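Local coordinates for uncharacterized protein (Sinorhizobium meliloti, PDB 4DNH) that is of unknown function but folds as a TIM barrel and probably belongs to the dihydrodipicolinate synthase family, at residues Phe33-Ala37 against Gly270-Ala274. Numbering follows the deposited sequence.
Sequences FSRVA and GHSDA
Arg35 lays its guanidinium flat on the imidazole of His271, the two planes only 10° from parallel and their centres 3.4 Å apart. The side chains reach this stack from opposite directions: the arginine chain turns about its CB-CG bond (chi2 -75°) and brings CZ and NH2 over His271 CG, while NH1 lies over the centre of the ring, nearest NE2 and CE1. Two hydrogen bonds help fix the rotation of the guanidinium: Arg35 NH1 to Ser34 O at 2.7 Å, and NE to Ile264 O. With an alanine at Arg35, that face of His271 would probably lose its stacking partner, and Ser34 O and Ile264 O the donors described.

One step further along, the two segments close the parallel eight-stranded barrel, where strand 37-40, the first, meets strand 273-276, the last. Ala37 pairs with Ala274 there, with Ala37 CB 4.2 Å from Ala274 CB on the same face of the sheet. Next to them, Ala274 N donates to Val36 O at 3.0 Å. Just ahead of this bridge a side chain takes over from backbone: Asp273 turns its carboxylate so that Val36 N reaches Asp273 OD1 at 2.7 Å from above the carboxylate plane, in a nearly straight bond (165°). The other oxygen, OD2, is held by a salt bridge to Arg251 on the adjoining strand 251-254.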
ATOM      1  N   PHE A  33     -19.647  -4.941   0.943  1.00 63.30           N
ATOM      2  CA  PHE A  33     -18.706  -5.525  -0.024  1.00 60.10           C
ATOM      3  C   PHE A  33     -18.746  -7.050  -0.020  1.00 62.44           C
ATOM      4  O   PHE A  33     -19.111  -7.676   0.982  1.00 66.30           O
ATOM      5  CB  PHE A  33     -17.255  -5.092   0.247  1.00 55.97           C
ATOM      6  CG  PHE A  33     -17.063  -3.614   0.445  1.00 52.77           C
ATOM      7  CD1 PHE A  33     -17.947  -2.685  -0.101  1.00 53.78           C
ATOM      8  CD2 PHE A  33     -15.968  -3.151   1.157  1.00 49.10           C
ATOM      9  CE1 PHE A  33     -17.759  -1.326   0.084  1.00 51.98           C
ATOM     10  CE2 PHE A  33     -15.766  -1.798   1.336  1.00 48.45           C
ATOM     11  CZ  PHE A  33     -16.663  -0.882   0.796  1.00 49.48           C
ATOM     12  N   SER A  34     -18.347  -7.632  -1.146  1.00 59.99           N
ATOM     13  CA  SER A  34     -18.163  -9.067  -1.266  1.00 59.58           C
ATOM     14  C   SER A  34     -16.678  -9.385  -1.343  1.00 59.52           C
ATOM     15  O   SER A  34     -16.295 -10.452  -1.833  1.00 59.82           O
ATOM     16  CB  SER A  34     -18.881  -9.598  -2.510  1.00 58.67           C
ATOM     17  OG  SER A  34     -18.408  -8.984  -3.694  1.00 56.69           O
ATOM     18  N   ARG A  35     -15.851  -8.444  -0.881  1.00 55.23           N
ATOM     19  CA  ARG A  35     -14.403  -8.619  -0.820  1.00 52.37           C
ATOM     20  C   ARG A  35     -13.879  -8.071   0.494  1.00 51.25           C
ATOM     21  O   ARG A  35     -14.518  -7.205   1.088  1.00 51.08           O
ATOM     22  CB  ARG A  35     -13.724  -7.858  -1.959  1.00 51.84           C
ATOM     23  CG  ARG A  35     -14.083  -8.318  -3.363  1.00 53.62           C
ATOM     24  CD  ARG A  35     -13.402  -9.620  -3.723  1.00 54.27           C
ATOM     25  NE  ARG A  35     -13.777 -10.060  -5.065  1.00 56.18           N
ATOM     26  CZ  ARG A  35     -14.829 -10.827  -5.335  1.00 57.52           C
ATOM     27  NH1 ARG A  35     -15.621 -11.252  -4.358  1.00 57.11           N
ATOM     28  NH2 ARG A  35     -15.093 -11.168  -6.587  1.00 58.40           N
ATOM     29  N   VAL A  36     -12.716  -8.566   0.928  1.00 50.98           N
ATOM     30  CA  VAL A  36     -11.926  -7.954   2.011  1.00 49.43           C
ATOM     31  C   VAL A  36     -10.826  -7.040   1.448  1.00 49.67           C
ATOM     32  O   VAL A  36      -9.830  -7.508   0.873  1.00 49.78           O
ATOM     33  CB  VAL A  36     -11.294  -9.020   2.929  1.00 50.94           C
ATOM     34  CG1 VAL A  36     -10.498  -8.361   4.053  1.00 52.42           C
ATOM     35  CG2 VAL A  36     -12.372  -9.923   3.505  1.00 49.95           C
ATOM     36  N   ALA A  37     -11.011  -5.732   1.627  1.00 47.80           N
ATOM     37  CA  ALA A  37     -10.173  -4.718   0.995  1.00 42.00           C
ATOM     38  C   ALA A  37      -9.506  -3.838   2.021  1.00 42.27           C
ATOM     39  O   ALA A  37     -10.186  -3.237   2.854  1.00 43.05           O
ATOM     40  CB  ALA A  37     -11.005  -3.863   0.064  1.00 39.65           C
ATOM     41  N   GLY A 270     -11.516 -18.293  -9.628  1.00 72.76           N
ATOM     42  CA  GLY A 270     -11.467 -17.592  -8.355  1.00 69.74           C
ATOM     43  C   GLY A 270     -11.354 -16.092  -8.499  1.00 65.30           C
ATOM     44  O   GLY A 270     -11.272 -15.559  -9.598  1.00 64.55           O
ATOM     45  N   HIS A 271     -11.368 -15.411  -7.369  1.00 63.93           N
ATOM     46  CA  HIS A 271     -11.070 -13.993  -7.331  1.00 62.07           C
ATOM     47  C   HIS A 271      -9.958 -13.748  -6.354  1.00 60.63           C
ATOM     48  O   HIS A 271      -9.484 -14.687  -5.701  1.00 60.97           O
ATOM     49  CB  HIS A 271     -12.319 -13.175  -6.998  1.00 61.09           C
ATOM     50  CG  HIS A 271     -13.047 -13.621  -5.748  1.00 63.74           C
ATOM     51  ND1 HIS A 271     -12.572 -13.390  -4.505  1.00 62.83           N
ATOM     52  CD2 HIS A 271     -14.281 -14.266  -5.586  1.00 67.42           C
ATOM     53  CE1 HIS A 271     -13.439 -13.884  -3.596  1.00 65.50           C
ATOM     54  NE2 HIS A 271     -14.486 -14.416  -4.260  1.00 66.74           N
ATOM     55  N   SER A 272      -9.489 -12.506  -6.265  1.00 58.59           N
ATOM     56  CA  SER A 272      -8.661 -12.130  -5.121  1.00 60.59           C
ATOM     57  C   SER A 272      -9.221 -10.943  -4.350  1.00 59.65           C
ATOM     58  O   SER A 272      -9.983 -10.134  -4.891  1.00 58.75           O
ATOM     59  CB  SER A 272      -7.169 -11.943  -5.470  1.00 63.77           C
ATOM     60  OG  SER A 272      -6.956 -11.449  -6.773  1.00 68.60           O
ATOM     61  N   ASP A 273      -8.854 -10.885  -3.069  1.00 58.39           N
ATOM     62  CA  ASP A 273      -9.143  -9.754  -2.202  1.00 54.51           C
ATOM     63  C   ASP A 273      -8.106  -8.640  -2.436  1.00 52.78           C
ATOM     64  O   ASP A 273      -7.427  -8.642  -3.461  1.00 55.99           O
ATOM     65  CB  ASP A 273      -9.200 -10.227  -0.747  1.00 54.57           C
ATOM     66  CG  ASP A 273     -10.434 -11.081  -0.461  1.00 55.97           C
ATOM     67  OD1 ASP A 273     -11.561 -10.544  -0.573  1.00 55.53           O
ATOM     68  OD2 ASP A 273     -10.279 -12.282  -0.129  1.00 56.86           O
ATOM     69  N   ALA A 274      -7.985  -7.684  -1.522  1.00 49.16           N
ATOM     70  CA  ALA A 274      -7.198  -6.492  -1.822  1.00 45.50           C
ATOM     71  C   ALA A 274      -6.466  -5.895  -0.638  1.00 44.08           C
ATOM     72  O   ALA A 274      -7.020  -5.736   0.438  1.00 43.41           O
ATOM     73  CB  ALA A 274      -8.070  -5.435  -2.476  1.00 43.99           C
TER